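Local coordinates for protein endo-1,4-b-d-mannanase (Trichoderma reesei, PDB 1QNQ) that hydrolyses internal beta-1,4-mannosidic linkages of mannan polysaccharides, acting as an endo-mannanase of glycoside hydrolase family 5, at residues T41-S46 with E100-K105; E169-G174 with Y220-D225; P271-E276 with G302-Q307. One frame throughout, in Å; residues are numbered along the deposited sequence.

Contact 1: residues T41-S46 with E100-K105; sequences TFSHIS and EQHNLK
Leu-104 reaches from the turn after helix 90-101 into the flank of helix 35-47, where its CD1 methyl does the apolar work. CD1 stands over one face of the Phe-42 ring, 4.2 Å from the ring centroid and 27° off its normal, a CH-pi contact. The same methyl meets CG2 of Ile-45 at 4.1 Å, the two side chains crossing at about a right angle. One methyl thus touches Phe-42 and Ile-45, three residues apart on the same side of helix 35-47, and Phe-42 is backed further by Val-95 and Ser-98 of helix 90-101.

A second CH-pi contact runs the other way. CB of Phe-42 lies over the His-102 imidazole, 4.3 Å from its centroid and displaced toward the rim, with the backbone N of Ser-43 over the same face. In His-102, chi1 (-60°) sets the ring beside its own backbone N and chi2 (87°) turns ND1 to Ser-98 O, to which it is hydrogen-bonded.

Polar contact is left to the outer side. Water 1 lies 2.8 Å from Ser-46 OG and 3.1 Å from His-102 O, where it can act as donor, and so links the two segments. The hydroxyl of Ser-43 is bonded within its own helix, to Asp-39 O.

The chemistry is therefore apolar and CH-pi packing inside and a water link at the margin, holding the turn after helix 90-101 against helix 35-47.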
# COMPACT_ATOMS: atom_id res chain seq x y z
N THR A 41 -16.71 0.45 -10.06
CA THR A 41 -15.25 0.30 -10.19
C THR A 41 -14.78 -1.10 -9.80
O THR A 41 -14.02 -1.77 -10.52
CB THR A 41 -14.53 1.40 -9.37
OG1 THR A 41 -14.98 2.71 -9.78
CG2 THR A 41 -13.04 1.35 -9.59
N PHE A 42 -15.23 -1.62 -8.66
CA PHE A 42 -14.89 -2.99 -8.22
C PHE A 42 -15.45 -4.09 -9.09
O PHE A 42 -14.82 -5.15 -9.27
CB PHE A 42 -15.19 -3.12 -6.74
CG PHE A 42 -14.16 -2.60 -5.76
CD1 PHE A 42 -13.18 -1.69 -6.14
CD2 PHE A 42 -14.18 -3.03 -4.45
CE1 PHE A 42 -12.22 -1.24 -5.22
CE2 PHE A 42 -13.25 -2.58 -3.53
CZ PHE A 42 -12.27 -1.67 -3.91
N SER A 43 -16.62 -3.89 -9.73
CA SER A 43 -17.15 -4.81 -10.72
C SER A 43 -16.16 -4.97 -11.89
O SER A 43 -15.89 -6.08 -12.35
CB SER A 43 -18.47 -4.31 -11.28
OG SER A 43 -19.52 -4.38 -10.33
N HIS A 44 -15.61 -3.86 -12.38
CA HIS A 44 -14.62 -3.86 -13.46
C HIS A 44 -13.28 -4.52 -13.11
O HIS A 44 -12.66 -5.26 -13.89
CB HIS A 44 -14.34 -2.44 -14.00
CG HIS A 44 -15.55 -1.66 -14.45
ND1 HIS A 44 -15.69 -0.29 -14.48
CD2 HIS A 44 -16.73 -2.21 -14.83
CE1 HIS A 44 -16.95 -0.01 -14.94
NE2 HIS A 44 -17.58 -1.17 -15.14
N ILE A 45 -12.76 -4.22 -11.90
CA ILE A 45 -11.52 -4.86 -11.44
C ILE A 45 -11.70 -6.37 -11.34
O ILE A 45 -10.84 -7.13 -11.78
CB ILE A 45 -11.10 -4.23 -10.08
CG1 ILE A 45 -10.68 -2.76 -10.28
CG2 ILE A 45 -10.00 -5.01 -9.33
CD1 ILE A 45 -10.25 -1.96 -9.05
N SER A 46 -12.81 -6.86 -10.78
CA SER A 46 -13.08 -8.30 -10.63
C SER A 46 -13.29 -9.00 -11.96
O SER A 46 -12.71 -10.07 -12.24
CB SER A 46 -14.28 -8.53 -9.69
OG SER A 46 -14.70 -9.91 -9.63
N GLU A 100 -16.04 -7.39 -0.16
CA GLU A 100 -16.75 -8.63 0.20
C GLU A 100 -17.72 -9.04 -0.91
O GLU A 100 -17.81 -10.22 -1.26
CB GLU A 100 -17.54 -8.39 1.50
CG GLU A 100 -16.70 -8.12 2.74
CD GLU A 100 -17.47 -7.78 4.00
OE1 GLU A 100 -18.64 -7.31 3.95
OE2 GLU A 100 -16.90 -7.93 5.15
N GLN A 101 -18.47 -8.08 -1.46
CA GLN A 101 -19.44 -8.37 -2.52
C GLN A 101 -18.84 -8.71 -3.87
O GLN A 101 -19.54 -9.36 -4.72
CB GLN A 101 -20.44 -7.19 -2.64
CG GLN A 101 -21.32 -7.01 -1.39
CD GLN A 101 -22.03 -5.67 -1.33
OE1 GLN A 101 -22.61 -5.19 -2.32
NE2 GLN A 101 -21.98 -5.06 -0.13
N HIS A 102 -17.61 -8.32 -4.19
CA HIS A 102 -17.03 -8.60 -5.52
C HIS A 102 -15.84 -9.54 -5.44
O HIS A 102 -15.03 -9.64 -6.35
CB HIS A 102 -16.67 -7.28 -6.24
CG HIS A 102 -17.82 -6.35 -6.50
ND1 HIS A 102 -18.21 -5.43 -5.54
CD2 HIS A 102 -18.67 -6.15 -7.55
CE1 HIS A 102 -19.25 -4.74 -5.98
NE2 HIS A 102 -19.55 -5.15 -7.19
N ASN A 103 -15.66 -10.24 -4.33
CA ASN A 103 -14.62 -11.25 -4.14
C ASN A 103 -13.21 -10.71 -4.28
O ASN A 103 -12.37 -11.36 -4.89
CB ASN A 103 -14.90 -12.48 -5.04
CG ASN A 103 -16.30 -13.06 -4.97
OD1 ASN A 103 -16.93 -13.21 -3.92
ND2 ASN A 103 -16.86 -13.42 -6.15
N LEU A 104 -12.91 -9.54 -3.67
CA LEU A 104 -11.58 -8.92 -3.69
C LEU A 104 -10.96 -8.77 -2.29
O LEU A 104 -11.70 -8.75 -1.31
CB LEU A 104 -11.66 -7.50 -4.33
CG LEU A 104 -12.17 -7.46 -5.78
CD1 LEU A 104 -12.45 -6.02 -6.25
CD2 LEU A 104 -11.15 -8.11 -6.70
N LYS A 105 -9.64 -8.64 -2.16
CA LYS A 105 -8.95 -8.43 -0.87
C LYS A 105 -8.25 -7.07 -0.88
O LYS A 105 -7.87 -6.60 -1.97
CB LYS A 105 -7.90 -9.53 -0.67
CG LYS A 105 -8.40 -10.98 -0.79
CD LYS A 105 -9.45 -11.40 0.23
CE LYS A 105 -9.96 -12.82 -0.01
NZ LYS A 105 -11.07 -13.20 0.88
O HOH W 1 -13.03 -11.37 -7.99

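Contact 2: residues E169-G174 with Y220-D225. With TPT (2,2':6',2''-TERPYRIDINE PLATINUM(II) Chloride), chain C.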
# COMPACT_ATOMS: atom_id res chain seq x y z
N GLU A 169 5.40 4.50 2.17
CA GLU A 169 6.77 4.88 1.94
C GLU A 169 7.48 5.51 3.11
O GLU A 169 8.13 6.57 2.99
CB GLU A 169 6.87 5.75 0.66
CG GLU A 169 6.36 5.12 -0.63
CD GLU A 169 6.78 5.78 -1.93
OE1 GLU A 169 7.31 6.93 -1.93
OE2 GLU A 169 6.63 5.18 -3.03
N PRO A 170 7.39 4.94 4.32
CA PRO A 170 8.12 5.54 5.45
C PRO A 170 9.61 5.76 5.18
O PRO A 170 10.29 4.84 4.71
CB PRO A 170 7.90 4.56 6.62
CG PRO A 170 7.52 3.28 5.94
CD PRO A 170 6.78 3.66 4.68
N ARG A 171 10.13 6.96 5.47
CA ARG A 171 11.55 7.31 5.37
C ARG A 171 12.03 8.06 6.61
O ARG A 171 11.22 8.70 7.28
CB ARG A 171 11.91 8.19 4.16
CG ARG A 171 11.73 7.60 2.76
CD ARG A 171 12.19 8.58 1.67
NE ARG A 171 12.12 8.09 0.29
CZ ARG A 171 12.66 8.70 -0.76
NH1 ARG A 171 13.34 9.85 -0.66
NH2 ARG A 171 12.54 8.19 -1.99
N CYS A 172 13.32 8.09 6.89
CA CYS A 172 13.94 8.90 7.96
C CYS A 172 15.22 9.48 7.34
O CYS A 172 16.28 8.87 7.41
CB CYS A 172 14.15 8.18 9.27
SG CYS A 172 14.44 9.12 10.81
N ASN A 173 15.11 10.63 6.68
CA ASN A 173 16.24 11.16 5.86
C ASN A 173 17.51 11.45 6.64
O ASN A 173 17.47 12.25 7.57
CB ASN A 173 15.76 12.40 5.09
CG ASN A 173 16.89 13.04 4.27
OD1 ASN A 173 17.45 14.07 4.65
ND2 ASN A 173 17.27 12.47 3.14
N GLY A 174 18.62 10.75 6.31
CA GLY A 174 19.88 10.93 7.03
C GLY A 174 19.98 10.23 8.37
O GLY A 174 20.97 10.45 9.10
N TYR A 220 22.23 3.84 1.65
CA TYR A 220 21.58 4.00 2.97
C TYR A 220 21.41 5.43 3.44
O TYR A 220 21.70 5.77 4.58
CB TYR A 220 22.31 3.13 4.02
CG TYR A 220 22.39 1.64 3.71
CD1 TYR A 220 21.40 0.75 4.11
CD2 TYR A 220 23.42 1.10 2.96
CE1 TYR A 220 21.44 -0.60 3.83
CE2 TYR A 220 23.48 -0.26 2.66
CZ TYR A 220 22.48 -1.10 3.07
OH TYR A 220 22.53 -2.46 2.79
N GLY A 221 20.84 6.30 2.60
CA GLY A 221 20.62 7.70 2.94
C GLY A 221 19.20 8.09 3.36
O GLY A 221 19.01 9.28 3.69
N GLU A 222 18.26 7.14 3.40
CA GLU A 222 16.87 7.44 3.75
C GLU A 222 16.37 6.71 4.99
O GLU A 222 15.15 6.60 5.22
CB GLU A 222 15.94 7.13 2.55
CG GLU A 222 16.26 7.98 1.31
CD GLU A 222 16.21 9.49 1.47
OE1 GLU A 222 15.57 10.06 2.38
OE2 GLU A 222 16.82 10.24 0.68
N GLY A 223 17.30 6.24 5.83
CA GLY A 223 16.97 5.64 7.11
C GLY A 223 16.40 4.23 7.09
O GLY A 223 15.90 3.74 8.11
N THR A 224 16.48 3.54 5.95
CA THR A 224 15.99 2.17 5.84
C THR A 224 17.04 1.14 5.41
O THR A 224 17.90 1.40 4.58
CB THR A 224 14.76 2.05 4.92
OG1 THR A 224 15.09 2.39 3.56
CG2 THR A 224 13.62 2.93 5.39
N ASP A 225 16.96 -0.07 5.98
CA ASP A 225 17.76 -1.26 5.67
C ASP A 225 16.79 -2.41 5.37
O ASP A 225 16.13 -2.94 6.28
CB ASP A 225 18.77 -1.56 6.78
CG ASP A 225 19.69 -2.75 6.64
OD1 ASP A 225 19.29 -3.77 6.04
OD2 ASP A 225 20.86 -2.73 7.18
PT1 TPT C . 8.20 10.85 -3.33
N1 TPT C . 9.58 12.27 -2.87
N2 TPT C . 7.06 12.50 -3.23
N3 TPT C . 6.41 10.02 -3.88
C1 TPT C . 10.89 12.08 -2.59
C2 TPT C . 11.68 13.11 -2.21
C3 TPT C . 11.15 14.41 -2.08
C4 TPT C . 9.80 14.57 -2.28
C5 TPT C . 8.99 13.50 -2.69
C6 TPT C . 7.55 13.59 -2.92
C7 TPT C . 6.74 14.78 -2.82
C8 TPT C . 5.42 14.56 -3.13
C9 TPT C . 4.88 13.31 -3.45
C10 TPT C . 5.71 12.22 -3.40
C11 TPT C . 5.35 10.82 -3.82
C12 TPT C . 4.08 10.49 -4.26
C13 TPT C . 3.81 9.13 -4.54
C14 TPT C . 4.92 8.24 -4.51
C15 TPT C . 6.14 8.70 -4.14
O HOH W 2 13.42 11.81 1.86
O HOH W 3 9.43 9.07 -3.46
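Glu-222 and Arg-171 bury the most surface here, and their side chains cross with the carboxylate and guanidinium planes 39° apart. CG of Glu-222 lies over one face of the guanidinium. The salt bridge from Arg-171 NH1 to Glu-222 OE2 is long, 3.7 Å, and that oxygen stands well out of the guanidinium plane, so charge attraction rather than a directed N-H joins them. The directed link is water 2, in the guanidinium plane at its edge: it accepts from Arg-171 NH1 at 3.2 Å and donates to Glu-222 OE1 at 2.8 Å. NE of Arg-171 pairs instead with Glu-205, and OE2 of Glu-222 with the hydroxyl of Tyr-216.

A bend at chi2 (-57°) folds the Glu-222 carboxylate back toward Asn-173, whose ND2 donates to OE1 at 3.0 Å; the oxygen lies in the amide plane but is approached on its syn side from 35° outside the carboxylate plane. The backbones bond as well, Cys-172 N to Glu-222 O at 2.9 Å and Gly-174 N to Gly-221 O at 3.0 Å. Cys-172 is further tied to Cys-175 by a disulfide.

The bound terpyridine platinum, its metal coordinated by water 3, brings C15 within 3.1 Å of Glu-169 OE1 and C1 to 3.8 Å from Arg-171 NH1. Asn-168, Glu-169 and Pro-170 match the family 5 Asn-Glu-Pro motif, whose glutamate is probably the acid/base. Shared among an amide, a water, a tyrosine and an arginine, the Glu-222 carboxylate is probably stabilised as the anion, linking loops after strands 161-165 and 199-201.

Contact 3: residues P271-E276 with G302-Q307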
# COMPACT_ATOMS: atom_id res chain seq x y z
N PRO A 271 7.59 -14.33 1.52
CA PRO A 271 7.37 -13.75 0.18
C PRO A 271 7.56 -12.23 0.13
O PRO A 271 7.54 -11.54 1.15
CB PRO A 271 5.89 -14.01 -0.10
CG PRO A 271 5.27 -14.51 1.15
CD PRO A 271 6.32 -14.46 2.24
N CYS A 272 7.73 -11.66 -1.05
CA CYS A 272 7.78 -10.24 -1.37
C CYS A 272 6.53 -9.90 -2.23
O CYS A 272 6.03 -10.72 -3.02
CB CYS A 272 9.00 -9.88 -2.26
SG CYS A 272 10.52 -9.20 -1.55
N VAL A 273 6.04 -8.66 -2.14
CA VAL A 273 5.00 -8.11 -3.00
C VAL A 273 5.57 -6.87 -3.71
O VAL A 273 6.00 -5.95 -3.00
CB VAL A 273 3.73 -7.73 -2.22
CG1 VAL A 273 2.67 -6.98 -3.06
CG2 VAL A 273 3.08 -8.93 -1.56
N PHE A 274 5.55 -6.82 -5.04
CA PHE A 274 5.95 -5.68 -5.88
C PHE A 274 4.74 -4.74 -5.94
O PHE A 274 3.87 -4.82 -6.82
CB PHE A 274 6.33 -6.22 -7.26
CG PHE A 274 6.83 -5.37 -8.38
CD1 PHE A 274 7.40 -4.13 -8.18
CD2 PHE A 274 6.78 -5.83 -9.70
CE1 PHE A 274 7.87 -3.35 -9.21
CE2 PHE A 274 7.24 -5.06 -10.76
CZ PHE A 274 7.79 -3.82 -10.50
N GLU A 275 4.62 -3.87 -4.95
CA GLU A 275 3.42 -3.14 -4.58
C GLU A 275 3.02 -1.86 -5.28
O GLU A 275 1.80 -1.55 -5.25
CB GLU A 275 3.57 -2.91 -3.04
CG GLU A 275 2.74 -1.87 -2.37
CD GLU A 275 2.80 -1.78 -0.86
OE1 GLU A 275 1.95 -2.49 -0.27
OE2 GLU A 275 3.60 -1.00 -0.34
N GLU A 276 3.93 -1.13 -5.90
CA GLU A 276 3.64 0.12 -6.61
C GLU A 276 4.69 0.39 -7.67
O GLU A 276 5.87 0.37 -7.25
CB GLU A 276 3.59 1.26 -5.58
CG GLU A 276 3.31 2.66 -5.96
CD GLU A 276 3.11 3.68 -4.88
OE1 GLU A 276 2.73 3.52 -3.67
OE2 GLU A 276 3.35 4.84 -5.30
N GLY A 302 3.38 -11.71 -5.66
CA GLY A 302 2.37 -10.94 -6.45
C GLY A 302 2.91 -9.57 -6.84
O GLY A 302 3.93 -9.16 -6.30
N ASP A 303 2.16 -8.86 -7.69
CA ASP A 303 2.49 -7.50 -8.13
C ASP A 303 1.26 -6.62 -8.34
O ASP A 303 0.17 -7.12 -8.65
CB ASP A 303 3.34 -7.48 -9.41
CG ASP A 303 2.55 -7.79 -10.68
OD1 ASP A 303 1.96 -6.88 -11.34
OD2 ASP A 303 2.52 -8.98 -11.03
N MET A 304 1.35 -5.29 -8.13
CA MET A 304 0.23 -4.34 -8.29
C MET A 304 0.66 -3.05 -8.97
O MET A 304 1.39 -2.26 -8.35
CB MET A 304 -0.33 -3.97 -6.89
CG MET A 304 -0.73 -5.22 -6.13
SD MET A 304 -0.81 -5.22 -4.36
CE MET A 304 -2.41 -4.38 -4.32
N PHE A 305 0.30 -2.75 -10.23
CA PHE A 305 0.66 -1.49 -10.87
C PHE A 305 0.02 -0.22 -10.29
O PHE A 305 -1.06 -0.27 -9.66
CB PHE A 305 0.33 -1.58 -12.39
CG PHE A 305 -1.13 -1.64 -12.76
CD1 PHE A 305 -1.81 -2.83 -12.84
CD2 PHE A 305 -1.81 -0.48 -13.09
CE1 PHE A 305 -3.16 -2.89 -13.19
CE2 PHE A 305 -3.17 -0.51 -13.42
CZ PHE A 305 -3.83 -1.72 -13.50
N TRP A 306 0.67 0.95 -10.44
CA TRP A 306 0.13 2.29 -10.15
C TRP A 306 -0.26 2.92 -11.49
O TRP A 306 0.63 3.08 -12.34
CB TRP A 306 1.15 3.17 -9.38
CG TRP A 306 0.59 4.48 -8.90
CD1 TRP A 306 0.48 5.61 -9.69
CD2 TRP A 306 0.05 4.85 -7.64
NE1 TRP A 306 -0.09 6.64 -8.96
CE2 TRP A 306 -0.34 6.19 -7.68
CE3 TRP A 306 -0.09 4.15 -6.41
CZ2 TRP A 306 -0.89 6.85 -6.59
CZ3 TRP A 306 -0.62 4.81 -5.30
CH2 TRP A 306 -1.04 6.15 -5.41
N GLN A 307 -1.52 3.24 -11.79
CA GLN A 307 -2.68 3.05 -10.92
C GLN A 307 -3.96 2.85 -11.80
O GLN A 307 -3.96 3.22 -13.01
CB GLN A 307 -2.96 4.26 -10.01
CG GLN A 307 -3.31 5.59 -10.68
CD GLN A 307 -3.83 6.69 -9.77
OE1 GLN A 307 -4.39 6.49 -8.69
NE2 GLN A 307 -3.65 7.94 -10.22
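The carbonyl oxygen of Phe-274 takes the N-H of Met-304 at 2.9 Å and also a CA-H contact from Asp-303, whose CA lies 3.3 Å away. One step back, Phe-274 N donates to Gly-302 O at 3.1 Å, so Phe-274 bonds both neighbours of Asp-303, as in a parallel ladder; the short strand axes lie 4° apart. Beyond it the pairing lapses: Phe-274 centres an inverse gamma turn, and Glu-275 O, 3.2 Å from Met-304 O, bonds Asn-25 instead.

Side chains pack to both sides of the sheet. CG1 of Val-273, anti to its backbone N (chi1 172°), meets Met-304 SD at 4.1 Å. On the other face the Phe-274 ring brings CD2 to 3.8 Å from Asp-303 CB, against helix 283-295 through Trp-290 and Ser-294, while the Asp-303 carboxylate turns off to Tyr-20, Tyr-277 and His-339.

Further along, the extended Glu-276 runs alongside Trp-306. Its carboxylate lies over the CE3-CZ3 rim of one indole face, the planes 23° apart and CD 3.6 Å from CE3; Gln-307 CB covers the opposite face, after a cis peptide. Arg-54 and Tyr-243 hold the carboxylate's two oxygens.

This is the beta-alpha-beta unit of the seventh and eighth strands in a (beta/alpha)8 barrel. A glutamate near the C-terminal end of the seventh strand and a tryptophan before a non-proline cis peptide on the eighth are hallmarks of family 5 active sites, where such a glutamate is the probable nucleophile.

In the fold
All three contacts belong to one (beta/alpha)8 barrel and follow one another along the chain, each closing before the next opens. Contact 1 packs the turn after helix 90-101 on helix 35-47, and contact 2 joins the loops after strands 161-165 and 199-201; their centres are about 35 Å apart, on opposite sides of the chain's centre. The centre of contact 3, within the parallel barrel sheet, lies about 18 Å from that of contact 1 and about 20 Å from that of contact 2. Only contacts 2 and 3 touch, Glu-169 OE2 coming 4.0 Å from Glu-276 OE2, consistent with the two catalytic glutamates of family 5, while contact 1 packs the outer helical layer.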